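Long-range contacts in uncharacterized protein (Sus scrofa, PDB 5BNI), which is porcine CD38, a member of the ADP-ribosyl cyclase family with a helical part and a part built on a parallel four-stranded sheet: residues 17-22 against 32-37; 164-169 against 207-212. All blocks are in the same frame, centred on the assembly; numbering follows the deposited sequence.

Overall arrangement
Starting at the N terminus, the chain leaves helix 10-25, makes a short turn and enters helix 34-45; nine residues separate the segments of contact 1, which closes that loop by tying the two helices together within the helical part. The chain then passes through the rest of that part and strand 153-160. Contact 2 closes a longer excursion, through helix 172-177 and strand 186-195, and fastens the loop after strand 153-160 to the start of helix 208-219, in the part built on the parallel sheet. The contacts are in series, neither nested nor crossed. Contact 1 and contact 2 lie on opposite sides of the chain's centre, their centres 39 Å apart.

Contact 1 (17-22 against 32-37); sequences RCYTYI and RDCQKI
Cys-18 and Cys-34 are joined by a disulfide that staples helix 10-25 to the first turn of helix 34-45 in the helical part of this ADP-ribosyl cyclase family protein (SG-SG 2.1 Å, torsion about the S-S bond -84°). The ring of Tyr-19 lies over the Cys-34 half of the bridge: chi1 (-86°, CG anti to the carbonyl carbon) sends it out beside the backbone N, and chi2 (-50°) turns one face to Cys-34. Going out from CB, CD1 is the first atom to meet the other helix, 3.9 Å from Cys-34 CB. CE1 comes closest to Cys-34 CB, at 3.7 Å, and CZ follows at 4.0 Å. Together they make a CH-pi contact, CB sitting over the face but shifted toward the rim, while Cys-34 SG approaches the ring only obliquely. At the tip, Tyr-19 OH rests 3.4 Å from CG of Gln-35. One turn on, Ile-22 sets CG1 3.8 Å from Cys-34 SG, and Ile-37 reaches the bridge, backed by Leu-61 and Leu-64 of helix 59-64. Asp-33 N-caps the second helix: its OD1 takes the N-H groups of Gln-35 and Lys-36 from one face of the carboxylate plane.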
ATOM      1  N   ARG A  17      -4.026 -10.247  14.415  1.00 41.53           N
ATOM      2  CA  ARG A  17      -3.880  -8.879  13.956  1.00 40.28           C
ATOM      3  C   ARG A  17      -5.238  -8.334  13.596  1.00 35.32           C
ATOM      4  O   ARG A  17      -5.537  -7.150  13.771  1.00 36.15           O
ATOM      5  CB  ARG A  17      -2.983  -8.842  12.731  1.00 42.18           C
ATOM      6  CG  ARG A  17      -1.518  -9.062  13.036  1.00 36.66           C
ATOM      7  CD  ARG A  17      -0.712  -8.994  11.758  1.00 35.87           C
ATOM      8  NE  ARG A  17       0.669  -8.624  12.010  1.00 40.36           N
ATOM      9  CZ  ARG A  17       1.521  -8.250  11.062  1.00 43.04           C
ATOM     10  NH1 ARG A  17       1.134  -8.203   9.793  1.00 42.24           N
ATOM     11  NH2 ARG A  17       2.768  -7.923  11.383  1.00 30.93           N
ATOM     12  N   CYS A  18      -6.068  -9.195  13.041  1.00 32.16           N
ATOM     13  CA  CYS A  18      -7.403  -8.745  12.676  1.00 31.88           C
ATOM     14  C   CYS A  18      -8.231  -8.384  13.863  1.00 31.97           C
ATOM     15  O   CYS A  18      -9.054  -7.483  13.749  1.00 25.52           O
ATOM     16  CB  CYS A  18      -8.204  -9.809  11.934  1.00 28.51           C
ATOM     17  SG  CYS A  18      -9.847  -9.366  11.291  1.00 35.77           S
ATOM     18  N   TYR A  19      -8.123  -9.184  14.919  1.00 34.71           N
ATOM     19  CA  TYR A  19      -8.882  -8.934  16.139  1.00 39.48           C
ATOM     20  C   TYR A  19      -8.429  -7.662  16.843  1.00 39.58           C
ATOM     21  O   TYR A  19      -9.245  -6.901  17.343  1.00 45.64           O
ATOM     22  CB  TYR A  19      -8.746 -10.114  17.103  1.00 41.98           C
ATOM     23  CG  TYR A  19      -9.739 -11.228  16.874  1.00 46.30           C
ATOM     24  CD1 TYR A  19     -11.101 -10.961  16.766  1.00 38.37           C
ATOM     25  CD2 TYR A  19      -9.322 -12.554  16.773  1.00 56.73           C
ATOM     26  CE1 TYR A  19     -12.020 -11.973  16.565  1.00 42.13           C
ATOM     27  CE2 TYR A  19     -10.232 -13.580  16.562  1.00 54.33           C
ATOM     28  CZ  TYR A  19     -11.585 -13.288  16.472  1.00 59.76           C
ATOM     29  OH  TYR A  19     -12.516 -14.293  16.253  1.00 65.11           O
ATOM     30  N   THR A  20      -7.118  -7.460  16.915  1.00 45.48           N
ATOM     31  CA  THR A  20      -6.540  -6.259  17.535  1.00 46.43           C
ATOM     32  C   THR A  20      -7.040  -5.035  16.806  1.00 47.04           C
ATOM     33  O   THR A  20      -7.380  -4.024  17.425  1.00 48.31           O
ATOM     34  CB  THR A  20      -4.999  -6.254  17.416  1.00 49.47           C
ATOM     35  OG1 THR A  20      -4.444  -7.240  18.283  1.00 52.82           O
ATOM     36  CG2 THR A  20      -4.418  -4.897  17.764  1.00 34.76           C
ATOM     37  N   TYR A  21      -7.077  -5.133  15.479  1.00 40.90           N
ATOM     38  CA  TYR A  21      -7.505  -4.022  14.644  1.00 37.88           C
ATOM     39  C   TYR A  21      -8.950  -3.640  14.895  1.00 36.44           C
ATOM     40  O   TYR A  21      -9.245  -2.467  15.059  1.00 42.87           O
ATOM     41  CB  TYR A  21      -7.289  -4.330  13.163  1.00 35.85           C
ATOM     42  CG  TYR A  21      -7.362  -3.107  12.275  1.00 28.06           C
ATOM     43  CD1 TYR A  21      -8.576  -2.680  11.728  1.00 28.79           C
ATOM     44  CD2 TYR A  21      -6.217  -2.370  11.971  1.00 30.41           C
ATOM     45  CE1 TYR A  21      -8.636  -1.549  10.908  1.00 30.74           C
ATOM     46  CE2 TYR A  21      -6.277  -1.238  11.149  1.00 29.02           C
ATOM     47  CZ  TYR A  21      -7.481  -0.839  10.612  1.00 28.94           C
ATOM     48  OH  TYR A  21      -7.541   0.248   9.745  1.00 26.42           O
ATOM     49  N   ILE A  22      -9.854  -4.616  14.938  1.00 32.30           N
ATOM     50  CA  ILE A  22     -11.266  -4.292  15.141  1.00 38.10           C
ATOM     51  C   ILE A  22     -11.657  -4.117  16.612  1.00 49.23           C
ATOM     52  O   ILE A  22     -12.825  -3.897  16.921  1.00 56.30           O
ATOM     53  CB  ILE A  22     -12.194  -5.329  14.492  1.00 35.45           C
ATOM     54  CG1 ILE A  22     -11.995  -6.691  15.147  1.00 32.83           C
ATOM     55  CG2 ILE A  22     -11.904  -5.416  13.005  1.00 37.47           C
ATOM     56  CD1 ILE A  22     -13.294  -7.383  15.438  1.00 26.90           C
ATOM     57  N   ARG A  32     -17.077  -6.614  11.902  1.00 58.57           N
ATOM     58  CA  ARG A  32     -16.494  -7.627  11.033  1.00 51.46           C
ATOM     59  C   ARG A  32     -16.225  -8.952  11.728  1.00 54.68           C
ATOM     60  O   ARG A  32     -15.997  -9.009  12.934  1.00 66.70           O
ATOM     61  CB  ARG A  32     -15.179  -7.128  10.441  1.00 41.54           C
ATOM     62  CG  ARG A  32     -15.212  -5.693   9.996  1.00 44.70           C
ATOM     63  CD  ARG A  32     -15.570  -5.521   8.527  1.00 48.89           C
ATOM     64  NE  ARG A  32     -15.581  -4.092   8.238  1.00 59.57           N
ATOM     65  CZ  ARG A  32     -15.354  -3.556   7.048  1.00 59.69           C
ATOM     66  NH1 ARG A  32     -15.104  -4.326   5.997  1.00 50.24           N
ATOM     67  NH2 ARG A  32     -15.389  -2.239   6.912  1.00 64.04           N
ATOM     68  N   ASP A  33     -16.232 -10.016  10.940  1.00 45.19           N
ATOM     69  CA  ASP A  33     -15.925 -11.348  11.415  1.00 47.38           C
ATOM     70  C   ASP A  33     -14.497 -11.689  11.015  1.00 46.37           C
ATOM     71  O   ASP A  33     -14.267 -12.142   9.895  1.00 52.53           O
ATOM     72  CB  ASP A  33     -16.888 -12.354  10.775  1.00 54.62           C
ATOM     73  CG  ASP A  33     -16.695 -13.763  11.288  1.00 59.90           C
ATOM     74  OD1 ASP A  33     -15.619 -14.072  11.836  1.00 64.38           O
ATOM     75  OD2 ASP A  33     -17.634 -14.562  11.133  1.00 74.72           O
ATOM     76  N   CYS A  34     -13.554 -11.484  11.928  1.00 41.47           N
ATOM     77  CA  CYS A  34     -12.135 -11.727  11.694  1.00 44.06           C
ATOM     78  C   CYS A  34     -11.830 -13.177  11.359  1.00 42.41           C
ATOM     79  O   CYS A  34     -10.786 -13.497  10.801  1.00 40.74           O
ATOM     80  CB  CYS A  34     -11.381 -11.342  12.941  1.00 37.69           C
ATOM     81  SG  CYS A  34     -11.018  -9.588  12.965  1.00 56.55           S
ATOM     82  N   GLN A  35     -12.756 -14.055  11.701  1.00 46.46           N
ATOM     83  CA  GLN A  35     -12.613 -15.468  11.391  1.00 44.69           C
ATOM     84  C   GLN A  35     -12.942 -15.773   9.931  1.00 43.00           C
ATOM     85  O   GLN A  35     -12.254 -16.564   9.280  1.00 48.91           O
ATOM     86  CB  GLN A  35     -13.514 -16.295  12.305  1.00 46.00           C
ATOM     87  CG  GLN A  35     -12.916 -16.523  13.701  1.00 63.97           C
ATOM     88  CD  GLN A  35     -12.030 -17.763  13.765  1.00 69.40           C
ATOM     89  OE1 GLN A  35     -11.798 -18.420  12.748  1.00 72.69           O
ATOM     90  NE2 GLN A  35     -11.514 -18.077  14.958  1.00 70.12           N
ATOM     91  N   LYS A  36     -14.002 -15.157   9.426  1.00 34.35           N
ATOM     92  CA  LYS A  36     -14.397 -15.332   8.045  1.00 43.40           C
ATOM     93  C   LYS A  36     -13.286 -14.756   7.187  1.00 52.99           C
ATOM     94  O   LYS A  36     -12.910 -15.339   6.166  1.00 58.94           O
ATOM     95  CB  LYS A  36     -15.686 -14.576   7.774  1.00 46.12           C
ATOM     96  CG  LYS A  36     -16.960 -15.355   8.045  1.00 56.72           C
ATOM     97  CD  LYS A  36     -17.984 -14.991   6.983  1.00 60.21           C
ATOM     98  CE  LYS A  36     -19.377 -14.770   7.556  1.00 73.76           C
ATOM     99  NZ  LYS A  36     -20.190 -16.016   7.696  1.00 79.30           N
ATOM    100  N   ILE A  37     -12.772 -13.602   7.622  1.00 42.08           N
ATOM    101  CA  ILE A  37     -11.707 -12.910   6.930  1.00 38.59           C
ATOM    102  C   ILE A  37     -10.426 -13.740   6.843  1.00 40.90           C
ATOM    103  O   ILE A  37      -9.785 -13.773   5.791  1.00 41.68           O
ATOM    104  CB  ILE A  37     -11.385 -11.568   7.608  1.00 37.63           C
ATOM    105  CG1 ILE A  37     -12.547 -10.597   7.414  1.00 34.47           C
ATOM    106  CG2 ILE A  37     -10.054 -10.998   7.097  1.00 30.14           C
ATOM    107  CD1 ILE A  37     -12.267  -9.205   7.930  1.00 25.36           C
TER

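Contact 2 (164-169 against 207-212); sequences SNAFDK and GSSINE
Ser-209 and Phe-167 lie at the centre of this packing of a loop on the first turn of a helix. Helix 208-219 belongs to the beta-alpha-beta connection between the parallel, neighbouring strands 186-195 and 223-230, and the 164-169 loop, which follows strand 153-160, lies against the start of that helix.

The hydrogen bonding turns on Ser-209. With chi1 at 71°, its OG lies between its own backbone N and carbonyl carbon, and in this position it accepts a weak but fairly straight bond from Phe-167 N (3.4 Å, 163° at the hydrogen). Its stronger partner is Asp-203, which bonds OG through OD2 and takes Asn-165 N on OD1, so one carboxylate holds loop and helix together. Alongside, the amide ND2 of Asn-165 is packed 3.2 Å from Ser-209 CB.

Among the van der Waals contacts, Phe-167 does most. Its ring runs beside the helix backbone, CD2 making a close carbon-to-carbonyl-oxygen approach to Ser-209 O, 3.2 Å away at an oblique angle, while Glu-212 CB meets the ring at its edge, 4.0 Å from CD2. Leu-213 and Ile-216 of the same helix continue the bed for the ring. Nearer the sheet, Ala-166 CB touches Ile-210 CD1 at 4.3 Å, and both residues also rest on Leu-159 of strand 153-160.

The charged contact sits at the outer side. Lys-169, extended until it bends at its last torsion (chi4 100°), crosses the Glu-212 side chain and forms a long salt bridge, NZ to OE1 3.5 Å. The ammonium group stands above the carboxylate plane, and NZ is closer to Glu-212 CG, at 3.1 Å, than to either oxygen.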
ATOM      1  N   SER A 164      18.021  12.003  -6.622  1.00 51.55           N
ATOM      2  CA  SER A 164      17.701  12.525  -7.929  1.00 62.61           C
ATOM      3  C   SER A 164      16.399  11.832  -8.253  1.00 61.63           C
ATOM      4  O   SER A 164      16.194  10.674  -7.871  1.00 74.28           O
ATOM      5  CB  SER A 164      18.795  12.156  -8.931  1.00 63.25           C
ATOM      6  OG  SER A 164      20.059  12.611  -8.472  1.00 69.47           O
ATOM      7  N   ASN A 165      15.500  12.545  -8.912  1.00 54.29           N
ATOM      8  CA  ASN A 165      14.211  11.966  -9.282  1.00 59.80           C
ATOM      9  C   ASN A 165      13.422  11.405  -8.086  1.00 55.93           C
ATOM     10  O   ASN A 165      13.243  10.197  -7.957  1.00 49.98           O
ATOM     11  CB  ASN A 165      14.407  10.914 -10.384  1.00 46.62           C
ATOM     12  CG  ASN A 165      14.784  11.548 -11.730  1.00 59.14           C
ATOM     13  OD1 ASN A 165      15.601  11.006 -12.484  1.00 63.22           O
ATOM     14  ND2 ASN A 165      14.204  12.718 -12.023  1.00 53.16           N
ATOM     15  N   ALA A 166      12.949  12.302  -7.224  1.00 58.29           N
ATOM     16  CA  ALA A 166      12.148  11.921  -6.063  1.00 60.24           C
ATOM     17  C   ALA A 166      10.882  11.212  -6.539  1.00 54.13           C
ATOM     18  O   ALA A 166      10.433  10.236  -5.923  1.00 56.17           O
ATOM     19  CB  ALA A 166      11.773  13.157  -5.267  1.00 73.98           C
ATOM     20  N   PHE A 167      10.295  11.723  -7.624  1.00 47.56           N
ATOM     21  CA  PHE A 167       9.130  11.079  -8.213  1.00 45.91           C
ATOM     22  C   PHE A 167       9.631  10.035  -9.203  1.00 42.27           C
ATOM     23  O   PHE A 167      10.244  10.376 -10.227  1.00 37.45           O
ATOM     24  CB  PHE A 167       8.205  12.069  -8.929  1.00 36.10           C
ATOM     25  CG  PHE A 167       7.085  11.385  -9.684  1.00 34.26           C
ATOM     26  CD1 PHE A 167       6.169  10.581  -9.009  1.00 39.25           C
ATOM     27  CD2 PHE A 167       6.971  11.492 -11.073  1.00 26.92           C
ATOM     28  CE1 PHE A 167       5.161   9.914  -9.699  1.00 31.39           C
ATOM     29  CE2 PHE A 167       5.975  10.825 -11.755  1.00 20.62           C
ATOM     30  CZ  PHE A 167       5.063  10.037 -11.075  1.00 25.84           C
ATOM     31  N   ASP A 168       9.354   8.775  -8.893  1.00 38.79           N
ATOM     32  CA  ASP A 168       9.803   7.659  -9.702  1.00 36.69           C
ATOM     33  C   ASP A 168       8.641   6.922 -10.371  1.00 36.06           C
ATOM     34  O   ASP A 168       7.806   6.345  -9.683  1.00 28.21           O
ATOM     35  CB  ASP A 168      10.555   6.692  -8.800  1.00 37.96           C
ATOM     36  CG  ASP A 168      11.340   5.665  -9.582  1.00 49.00           C
ATOM     37  OD1 ASP A 168      10.977   5.363 -10.751  1.00 43.14           O
ATOM     38  OD2 ASP A 168      12.325   5.146  -9.025  1.00 58.68           O
ATOM     39  N   LYS A 169       8.608   6.909 -11.704  1.00 37.41           N
ATOM     40  CA  LYS A 169       7.523   6.240 -12.436  1.00 36.18           C
ATOM     41  C   LYS A 169       7.542   4.719 -12.369  1.00 37.06           C
ATOM     42  O   LYS A 169       6.601   4.055 -12.822  1.00 39.02           O
ATOM     43  CB  LYS A 169       7.503   6.674 -13.892  1.00 28.66           C
ATOM     44  CG  LYS A 169       6.932   8.066 -14.102  1.00 23.70           C
ATOM     45  CD  LYS A 169       6.662   8.322 -15.580  1.00 25.79           C
ATOM     46  CE  LYS A 169       6.274   9.766 -15.848  1.00 31.13           C
ATOM     47  NZ  LYS A 169       7.446  10.522 -16.355  1.00 44.73           N
ATOM     48  N   GLY A 207      12.085  20.677  -9.860  1.00 48.75           N
ATOM     49  CA  GLY A 207      12.715  19.653 -10.690  1.00 47.47           C
ATOM     50  C   GLY A 207      11.886  18.960 -11.766  1.00 42.48           C
ATOM     51  O   GLY A 207      10.657  19.066 -11.807  1.00 45.06           O
ATOM     52  N   SER A 208      12.588  18.233 -12.633  1.00 35.75           N
ATOM     53  CA  SER A 208      12.004  17.491 -13.744  1.00 37.81           C
ATOM     54  C   SER A 208      11.066  16.364 -13.336  1.00 39.06           C
ATOM     55  O   SER A 208      10.013  16.182 -13.964  1.00 46.02           O
ATOM     56  CB  SER A 208      13.126  16.905 -14.608  1.00 42.68           C
ATOM     57  OG  SER A 208      12.785  15.613 -15.087  1.00 46.60           O
ATOM     58  N   SER A 209      11.440  15.587 -12.318  1.00 32.83           N
ATOM     59  CA  SER A 209      10.586  14.485 -11.882  1.00 37.03           C
ATOM     60  C   SER A 209       9.242  14.948 -11.319  1.00 40.67           C
ATOM     61  O   SER A 209       8.219  14.353 -11.599  1.00 41.53           O
ATOM     62  CB  SER A 209      11.301  13.571 -10.873  1.00 44.93           C
ATOM     63  OG  SER A 209      11.489  14.173  -9.613  1.00 37.90           O
ATOM     64  N   ILE A 210       9.240  16.013 -10.526  1.00 45.16           N
ATOM     65  CA  ILE A 210       7.990  16.512  -9.977  1.00 39.04           C
ATOM     66  C   ILE A 210       7.121  17.152 -11.067  1.00 38.18           C
ATOM     67  O   ILE A 210       5.899  17.242 -10.924  1.00 40.16           O
ATOM     68  CB  ILE A 210       8.223  17.486  -8.800  1.00 35.09           C
ATOM     69  CG1 ILE A 210       7.951  16.776  -7.471  1.00 41.91           C
ATOM     70  CG2 ILE A 210       7.256  18.644  -8.874  1.00 26.93           C
ATOM     71  CD1 ILE A 210       9.186  16.300  -6.753  1.00 41.19           C
ATOM     72  N   ASN A 211       7.739  17.609 -12.145  1.00 36.92           N
ATOM     73  CA  ASN A 211       6.962  18.177 -13.245  1.00 38.68           C
ATOM     74  C   ASN A 211       6.285  17.018 -13.951  1.00 35.86           C
ATOM     75  O   ASN A 211       5.175  17.141 -14.426  1.00 32.40           O
ATOM     76  CB  ASN A 211       7.839  18.958 -14.224  1.00 33.05           C
ATOM     77  CG  ASN A 211       7.101  19.321 -15.495  1.00 36.47           C
ATOM     78  OD1 ASN A 211       6.030  19.932 -15.450  1.00 22.77           O
ATOM     79  ND2 ASN A 211       7.663  18.933 -16.646  1.00 44.34           N
ATOM     80  N   GLU A 212       6.966  15.881 -13.988  1.00 46.06           N
ATOM     81  CA  GLU A 212       6.440  14.669 -14.617  1.00 48.70           C
ATOM     82  C   GLU A 212       5.121  14.261 -13.982  1.00 52.64           C
ATOM     83  O   GLU A 212       4.178  13.884 -14.676  1.00 59.06           O
ATOM     84  CB  GLU A 212       7.433  13.529 -14.437  1.00 48.12           C
ATOM     85  CG  GLU A 212       8.401  13.321 -15.575  1.00 47.14           C
ATOM     86  CD  GLU A 212       9.647  12.583 -15.110  1.00 76.87           C
ATOM     87  OE1 GLU A 212       9.608  11.922 -14.035  1.00 80.12           O
ATOM     88  OE2 GLU A 212      10.666  12.654 -15.832  1.00105.72           O
TER